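Local coordinates for McyG protein (Microcystis aeruginosa PCC 7806, PDB 4R0M) that probably selects and activates a phenylalanine-like starter acid as its adenylate and passes it to a carrier protein domain in microcystin biosynthesis, at residues A[117-120]-A[121-125]; A[455-459]-A[460-464]; A[323-326]-A[327-331]. All coordinates share one frame; numbering follows the deposited sequence.

Contact 1: A[117-120]-A[121-125]; sequences ENVW and KILDN
Asn125, the second residue beyond Leu123, where the chain leaves helical geometry, folds back over the indole of Trp120 and packs on it with both backbone and side chain. Its CA sits over the face of the five-membered ring, 3.8 Å from the centroid, a CH-pi contact. Further out, the carboxamide lies almost flat on the six-membered ring: the two planes are 18° apart, and CG of Asn125 comes within 3.5 Å of Trp120 CZ2. With CG of Trp120 anti to its own N (chi1 -178°), the indole is swung to the carbonyl side, against the returning chain. The same pair is tied through the backbone, Asn125 N donating to Trp120 O at 3.0 Å. A small flat amide suits a place above an aromatic face, and tryptophan offers enough surface for CA and amide together. Were this indole cut back to the methyl of an alanine, the Asn125 amide would probably lose its platform and be free to turn, and a gap would open beside Trp150, whose ring meets the indole edge-to-face.

On another side of the helix, Val119 and Leu123 lie side by side, CG1 of the valine 3.8 Å from CD1 of the leucine. Both also touch Val98 of strand 96-99, so short branched side chains fit this buried side. The extended chain of Lys121 continues past the indole, its aliphatic CG lying 3.8 Å from Trp120 CE3. Regular helical bonds continue to Leu123 N, which reaches Val119 O at 2.9 Å. Asp124 then takes positive phi (57°), with a weak bond from its N to Lys121 O. Together with the Asn125-Trp120 backbone bond, this is the Schellman motif that ends helix 111-122.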
loop_
_atom_site.group_PDB
_atom_site.type_symbol
_atom_site.label_atom_id
_atom_site.label_comp_id
_atom_site.label_asym_id
_atom_site.label_seq_id
_atom_site.Cartn_x
_atom_site.Cartn_y
_atom_site.Cartn_z
ATOM N N GLU A 117 17.635 2.095 -9.003
ATOM C CA GLU A 117 19.065 1.835 -9.193
ATOM C C GLU A 117 19.593 0.746 -8.261
ATOM O O GLU A 117 20.382 -0.100 -8.683
ATOM C CB GLU A 117 19.884 3.122 -9.036
ATOM C CG GLU A 117 19.656 4.131 -10.154
ATOM C CD GLU A 117 20.480 5.400 -10.011
ATOM O OE1 GLU A 117 21.339 5.479 -9.110
ATOM O OE2 GLU A 117 20.267 6.328 -10.814
ATOM N N ASN A 118 19.154 0.771 -7.002
ATOM C CA ASN A 118 19.582 -0.224 -6.015
ATOM C C ASN A 118 19.097 -1.628 -6.357
ATOM O O ASN A 118 19.881 -2.577 -6.352
ATOM C CB ASN A 118 19.134 0.164 -4.600
ATOM C CG ASN A 118 19.988 1.266 -3.989
ATOM O OD1 ASN A 118 21.126 1.496 -4.403
ATOM N ND2 ASN A 118 19.439 1.950 -2.991
ATOM N N VAL A 119 17.804 -1.744 -6.658
ATOM C CA VAL A 119 17.197 -3.014 -7.047
ATOM C C VAL A 119 17.864 -3.545 -8.317
ATOM O O VAL A 119 18.182 -4.733 -8.407
ATOM C CB VAL A 119 15.665 -2.877 -7.229
ATOM C CG1 VAL A 119 15.065 -4.125 -7.862
ATOM C CG2 VAL A 119 14.996 -2.587 -5.893
ATOM N N TRP A 120 18.092 -2.651 -9.279
ATOM C CA TRP A 120 18.774 -2.985 -10.533
ATOM C C TRP A 120 20.126 -3.604 -10.297
ATOM O O TRP A 120 20.499 -4.563 -10.976
ATOM C CB TRP A 120 18.894 -1.740 -11.405
ATOM C CG TRP A 120 19.533 -1.951 -12.756
ATOM C CD1 TRP A 120 18.946 -2.469 -13.907
ATOM C CD2 TRP A 120 20.907 -1.613 -13.152
ATOM N NE1 TRP A 120 19.839 -2.488 -14.951
ATOM C CE2 TRP A 120 21.032 -1.989 -14.567
ATOM C CE3 TRP A 120 22.008 -1.065 -12.500
ATOM C CZ2 TRP A 120 22.214 -1.812 -15.273
ATOM C CZ3 TRP A 120 23.194 -0.894 -13.223
ATOM C CH2 TRP A 120 23.292 -1.258 -14.574
ATOM N N LYS A 121 20.863 -3.066 -9.327
ATOM C CA LYS A 121 22.178 -3.595 -8.960
ATOM C C LYS A 121 22.071 -4.929 -8.217
ATOM O O LYS A 121 22.860 -5.844 -8.461
ATOM C CB LYS A 121 22.966 -2.568 -8.136
ATOM C CG LYS A 121 23.452 -1.381 -8.954
ATOM C CD LYS A 121 23.942 -0.231 -8.084
ATOM C CE LYS A 121 24.309 0.974 -8.941
ATOM N NZ LYS A 121 24.997 2.046 -8.165
ATOM N N ILE A 122 21.089 -5.035 -7.324
ATOM C CA ILE A 122 20.841 -6.269 -6.574
ATOM C C ILE A 122 20.513 -7.453 -7.499
ATOM O O ILE A 122 20.920 -8.586 -7.230
ATOM C CB ILE A 122 19.731 -6.066 -5.510
ATOM C CG1 ILE A 122 20.238 -5.163 -4.381
ATOM C CG2 ILE A 122 19.263 -7.396 -4.928
ATOM C CD1 ILE A 122 19.144 -4.520 -3.554
ATOM N N LEU A 123 19.809 -7.173 -8.596
ATOM C CA LEU A 123 19.325 -8.210 -9.513
ATOM C C LEU A 123 20.229 -8.465 -10.725
ATOM O O LEU A 123 19.808 -9.106 -11.693
ATOM C CB LEU A 123 17.905 -7.876 -9.989
ATOM C CG LEU A 123 16.768 -7.755 -8.973
ATOM C CD1 LEU A 123 15.476 -7.402 -9.689
ATOM C CD2 LEU A 123 16.601 -9.033 -8.168
ATOM N N ASP A 124 21.465 -7.970 -10.657
ATOM C CA ASP A 124 22.472 -8.138 -11.719
ATOM C C ASP A 124 22.017 -7.621 -13.091
ATOM O O ASP A 124 21.956 -8.376 -14.064
ATOM C CB ASP A 124 22.954 -9.599 -11.809
ATOM C CG ASP A 124 23.688 -10.060 -10.552
ATOM O OD1 ASP A 124 24.539 -9.302 -10.030
ATOM O OD2 ASP A 124 23.421 -11.192 -10.091
ATOM N N ASN A 125 21.694 -6.329 -13.145
ATOM C CA ASN A 125 21.389 -5.619 -14.399
ATOM C C ASN A 125 20.253 -6.220 -15.243
ATOM O O ASN A 125 20.463 -6.560 -16.409
ATOM C CB ASN A 125 22.657 -5.463 -15.263
ATOM C CG ASN A 125 23.816 -4.819 -14.516
ATOM O OD1 ASN A 125 23.846 -4.779 -13.284
ATOM N ND2 ASN A 125 24.790 -4.316 -15.273
#

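Contact 2: A[455-459]-A[460-464]; sequences TIEEL and EGVKV
Val462 turns its side chain back onto the end of helix 449-457, and its two methyls share the work. CG1 meets CG2 of Ile456 at 3.9 Å, the two branched side chains running at a slant to each other. CG2 approaches CB of Leu459 more loosely, at 4.2 Å, and also lies near the carbonyl oxygen of Ile456. That oxygen is already engaged by the backbone, since Leu459 N donates to it at 3.1 Å, so a valine methyl beside it is a fitting apolar neighbour. The beta-branched valine places one methyl on each partner: at chi1 177°, CG1 stands opposite the backbone N and faces the isoleucine, which leaves CG2 for the leucine.

Glu457 crosses Val464 at about a right angle. Its extended chain carries the carboxylate past the valine, OE1 lying 3.9 Å from Val464 CG1 and OE2 3.7 Å from Val464 CA. These are van der Waals contacts; the polar partner of OE2 is the backbone N of Ser465, with a weak further bond to Thr467 OG1.

The chain leaves the helix end through a type II beta turn, Leu459 to Val462, closed by a weak bond from Val462 N to Leu459 O at 3.4 Å. Gly461 takes its third position with phi 100°; a side chain here would collide with Glu460 O, hence glycine. Helix 449-457 probably belongs to the smaller C-terminal subdomain of the adenylation domain, and Val464 packs on Ser279 and Leu280 of helix 275-282 in the larger part.

Further out, backbone hydrogen bonds join Gly461 to Glu489 and Lys463 to Ser487, holding the returning chain alongside a neighbouring segment. Leu459 touches His506 of helix 498-511.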
loop_
_atom_site.group_PDB
_atom_site.type_symbol
_atom_site.label_atom_id
_atom_site.label_comp_id
_atom_site.label_asym_id
_atom_site.label_seq_id
_atom_site.Cartn_x
_atom_site.Cartn_y
_atom_site.Cartn_z
ATOM N N THR A 455 -5.660 14.444 15.165
ATOM C CA THR A 455 -5.954 15.669 15.911
ATOM C C THR A 455 -5.401 16.902 15.194
ATOM O O THR A 455 -6.094 17.915 15.070
ATOM C CB THR A 455 -5.406 15.597 17.350
ATOM O OG1 THR A 455 -5.827 14.372 17.959
ATOM C CG2 THR A 455 -5.909 16.767 18.186
ATOM N N ILE A 456 -4.160 16.800 14.718
ATOM C CA ILE A 456 -3.522 17.863 13.941
ATOM C C ILE A 456 -4.304 18.144 12.658
ATOM O O ILE A 456 -4.528 19.304 12.303
ATOM C CB ILE A 456 -2.058 17.508 13.586
ATOM C CG1 ILE A 456 -1.212 17.371 14.854
ATOM C CG2 ILE A 456 -1.444 18.560 12.668
ATOM C CD1 ILE A 456 -0.042 16.422 14.706
ATOM N N GLU A 457 -4.732 17.081 11.981
ATOM C CA GLU A 457 -5.382 17.204 10.673
ATOM C C GLU A 457 -6.813 17.751 10.724
ATOM O O GLU A 457 -7.387 18.085 9.687
ATOM C CB GLU A 457 -5.303 15.883 9.899
ATOM C CG GLU A 457 -3.897 15.579 9.398
ATOM C CD GLU A 457 -3.797 14.314 8.563
ATOM O OE1 GLU A 457 -4.698 13.452 8.650
ATOM O OE2 GLU A 457 -2.801 14.180 7.820
ATOM N N GLU A 458 -7.373 17.859 11.929
ATOM C CA GLU A 458 -8.660 18.529 12.138
ATOM C C GLU A 458 -8.551 20.036 11.903
ATOM O O GLU A 458 -9.528 20.684 11.520
ATOM C CB GLU A 458 -9.172 18.291 13.561
ATOM C CG GLU A 458 -9.563 16.857 13.881
ATOM C CD GLU A 458 -9.776 16.627 15.368
ATOM O OE1 GLU A 458 -9.845 17.617 16.131
ATOM O OE2 GLU A 458 -9.871 15.451 15.780
ATOM N N LEU A 459 -7.360 20.583 12.136
ATOM C CA LEU A 459 -7.135 22.027 12.072
ATOM C C LEU A 459 -7.150 22.593 10.658
ATOM O O LEU A 459 -6.614 21.991 9.724
ATOM C CB LEU A 459 -5.814 22.396 12.754
ATOM C CG LEU A 459 -5.698 22.188 14.264
ATOM C CD1 LEU A 459 -4.232 22.159 14.666
ATOM C CD2 LEU A 459 -6.455 23.265 15.028
ATOM N N GLU A 460 -7.767 23.764 10.524
ATOM C CA GLU A 460 -7.742 24.543 9.293
ATOM C C GLU A 460 -6.305 24.949 8.962
ATOM O O GLU A 460 -5.576 25.440 9.831
ATOM C CB GLU A 460 -8.632 25.784 9.446
ATOM C CG GLU A 460 -8.552 26.793 8.309
ATOM C CD GLU A 460 -9.060 26.241 6.991
ATOM O OE1 GLU A 460 -10.267 25.927 6.900
ATOM O OE2 GLU A 460 -8.250 26.124 6.044
ATOM N N GLY A 461 -5.904 24.727 7.712
ATOM C CA GLY A 461 -4.558 25.078 7.259
ATOM C C GLY A 461 -3.585 23.914 7.207
ATOM O O GLY A 461 -2.466 24.057 6.709
ATOM N N VAL A 462 -4.005 22.762 7.730
ATOM C CA VAL A 462 -3.191 21.546 7.692
ATOM C C VAL A 462 -3.722 20.616 6.601
ATOM O O VAL A 462 -4.866 20.154 6.670
ATOM C CB VAL A 462 -3.173 20.824 9.058
ATOM C CG1 VAL A 462 -2.387 19.521 8.978
ATOM C CG2 VAL A 462 -2.595 21.733 10.135
ATOM N N LYS A 463 -2.893 20.355 5.593
ATOM C CA LYS A 463 -3.296 19.515 4.468
ATOM C C LYS A 463 -3.263 18.039 4.849
ATOM O O LYS A 463 -2.226 17.517 5.264
ATOM C CB LYS A 463 -2.429 19.784 3.236
ATOM C CG LYS A 463 -3.110 19.428 1.923
ATOM C CD LYS A 463 -2.248 19.803 0.726
ATOM C CE LYS A 463 -2.902 19.385 -0.586
ATOM N NZ LYS A 463 -4.130 20.171 -0.900
ATOM N N VAL A 464 -4.398 17.385 4.704
ATOM C CA VAL A 464 -4.556 15.993 5.066
ATOM C C VAL A 464 -3.690 15.049 4.239
ATOM O O VAL A 464 -3.617 15.159 3.044
ATOM C CB VAL A 464 -6.033 15.599 4.995
ATOM C CG1 VAL A 464 -6.242 14.103 5.083
ATOM C CG2 VAL A 464 -6.808 16.263 6.100
#

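Contact 3: A[323-326]-A[327-331]; sequences HQLQ and ERAIK
Leu325 carries its CG on the far side from the backbone N (chi1 -176°), and a chi2 of 72° then spreads its two methyls between separate partners across the turn. CD1 approaches Ala329 CB at 4.1 Å, and CD2 reaches CD1 of Ile330 at 4.3 Å. Gln326 adopts the less common first torsion, chi1 60°, which sets CG between the backbone N and the carbonyl carbon and brings this methylene to 3.9 Å from Ala329 CB. The lone methyl of the alanine thus receives a leucine methyl and the aliphatic part of a glutamine, and the same CB lies 3.3 Å from Gln326 O.

The chain reverses through a type II beta turn from Gln326 to Ala329, with Glu327 and Arg328 at its exposed corners. It is closed by a weak bond, Ala329 N to Gln326 O, at 3.4 Å. Arg328 takes the third position with positive phi, a setting more often filled by glycine, and its side chain leads away from the turn. The turn links the loop after helix 310-320 to strand 330-336 of the large mixed sheet. On the helix side Leu325 touches Leu320, and Ile330 packs on Ile313, Phe316 and Leu317.

Lys331 bends back towards the turn, its NZ donating to Arg328 O at 2.7 Å in the carbonyl plane and only weakly to Ala329 O. A third carbonyl, Lys299 O, also accepts from this amine. Its charge, in a buried residue, is therefore probably offset by carbonyl dipoles. Since Arg328 and Ala329 are the last two residues of the turn, the amine holds from the strand side the same corner that the weak Ala329 N bond and the apolar contacts of Ala329 close onto Gln326.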
loop_
_atom_site.group_PDB
_atom_site.type_symbol
_atom_site.label_atom_id
_atom_site.label_comp_id
_atom_site.label_asym_id
_atom_site.label_seq_id
_atom_site.Cartn_x
_atom_site.Cartn_y
_atom_site.Cartn_z
ATOM N N HIS A 323 -25.805 8.296 2.198
ATOM C CA HIS A 323 -25.587 8.022 0.781
ATOM C C HIS A 323 -25.687 6.547 0.507
ATOM O O HIS A 323 -25.046 6.022 -0.411
ATOM C CB HIS A 323 -24.241 8.583 0.338
ATOM C CG HIS A 323 -24.165 10.085 0.409
ATOM N ND1 HIS A 323 -24.222 10.864 -0.682
ATOM C CD2 HIS A 323 -24.059 10.944 1.501
ATOM C CE1 HIS A 323 -24.144 12.154 -0.316
ATOM N NE2 HIS A 323 -24.046 12.201 1.021
ATOM N N GLN A 324 -26.497 5.876 1.327
ATOM C CA GLN A 324 -26.879 4.465 1.158
ATOM C C GLN A 324 -25.775 3.437 1.414
ATOM O O GLN A 324 -25.928 2.264 1.067
ATOM C CB GLN A 324 -27.544 4.226 -0.209
ATOM C CG GLN A 324 -28.806 5.039 -0.448
ATOM C CD GLN A 324 -29.544 4.610 -1.700
ATOM O OE1 GLN A 324 -29.965 3.458 -1.824
ATOM N NE2 GLN A 324 -29.709 5.537 -2.638
ATOM N N LEU A 325 -24.674 3.866 2.030
ATOM C CA LEU A 325 -23.626 2.935 2.443
ATOM C C LEU A 325 -24.167 2.045 3.556
ATOM O O LEU A 325 -24.467 2.522 4.652
ATOM C CB LEU A 325 -22.368 3.680 2.904
ATOM C CG LEU A 325 -21.141 2.836 3.272
ATOM C CD1 LEU A 325 -20.491 2.234 2.033
ATOM C CD2 LEU A 325 -20.132 3.662 4.056
ATOM N N GLN A 326 -24.302 0.755 3.256
ATOM C CA GLN A 326 -24.930 -0.201 4.173
ATOM C C GLN A 326 -24.111 -0.434 5.442
ATOM O O GLN A 326 -22.900 -0.191 5.467
ATOM C CB GLN A 326 -25.236 -1.527 3.465
ATOM C CG GLN A 326 -24.020 -2.245 2.895
ATOM C CD GLN A 326 -24.384 -3.519 2.155
ATOM O OE1 GLN A 326 -24.390 -3.553 0.925
ATOM N NE2 GLN A 326 -24.695 -4.573 2.903
ATOM N N GLU A 327 -24.789 -0.896 6.490
ATOM C CA GLU A 327 -24.159 -1.173 7.778
ATOM C C GLU A 327 -23.138 -2.300 7.667
ATOM O O GLU A 327 -23.381 -3.300 6.986
ATOM C CB GLU A 327 -25.216 -1.520 8.829
ATOM C CG GLU A 327 -26.082 -0.341 9.258
ATOM C CD GLU A 327 -27.201 -0.734 10.209
ATOM O OE1 GLU A 327 -27.259 -1.912 10.631
ATOM O OE2 GLU A 327 -28.029 0.142 10.537
ATOM N N ARG A 328 -21.997 -2.113 8.331
ATOM C CA ARG A 328 -20.902 -3.098 8.380
ATOM C C ARG A 328 -20.138 -3.277 7.057
ATOM O O ARG A 328 -19.359 -4.219 6.910
ATOM C CB ARG A 328 -21.387 -4.454 8.927
ATOM C CG ARG A 328 -21.639 -4.462 10.428
ATOM C CD ARG A 328 -22.161 -5.809 10.907
ATOM N NE ARG A 328 -22.225 -5.877 12.368
ATOM C CZ ARG A 328 -23.265 -5.482 13.105
ATOM N NH1 ARG A 328 -24.353 -4.982 12.530
ATOM N NH2 ARG A 328 -23.215 -5.587 14.427
ATOM N N ALA A 329 -20.351 -2.362 6.113
ATOM C CA ALA A 329 -19.679 -2.412 4.812
ATOM C C ALA A 329 -18.186 -2.107 4.919
ATOM O O ALA A 329 -17.377 -2.696 4.202
ATOM C CB ALA A 329 -20.346 -1.462 3.830
ATOM N N ILE A 330 -17.832 -1.183 5.811
ATOM C CA ILE A 330 -16.435 -0.811 6.041
ATOM C C ILE A 330 -15.683 -1.961 6.705
ATOM O O ILE A 330 -16.106 -2.477 7.743
ATOM C CB ILE A 330 -16.317 0.473 6.892
ATOM C CG1 ILE A 330 -16.985 1.645 6.171
ATOM C CG2 ILE A 330 -14.856 0.790 7.197
ATOM C CD1 ILE A 330 -17.103 2.901 7.004
ATOM N N LYS A 331 -14.574 -2.358 6.086
ATOM C CA LYS A 331 -13.767 -3.471 6.574
ATOM C C LYS A 331 -12.313 -3.051 6.840
ATOM O O LYS A 331 -11.468 -3.128 5.947
ATOM C CB LYS A 331 -13.809 -4.653 5.588
ATOM C CG LYS A 331 -15.199 -5.116 5.157
ATOM C CD LYS A 331 -15.977 -5.751 6.301
ATOM C CE LYS A 331 -17.122 -6.620 5.804
ATOM N NZ LYS A 331 -18.198 -5.828 5.148
#

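In the fold
All three contacts are local turns or caps at the ends of regular elements, and none touches another. Contacts 1 and 3 both belong to the AMP-binding part of the chain but lie on opposite sides of the chain's centre, their own centres 44 Å apart. Contact 2, later in the sequence, is nearer to contact 3, with centres 26 Å and nearest atoms about 16 Å apart; from contact 1 its centre is 40 Å away. The side chain of Ile330 in contact 3 is about 11 Å from the bound phenylalanyl-adenylate, and that of Val119 in contact 1 about 14 Å from it.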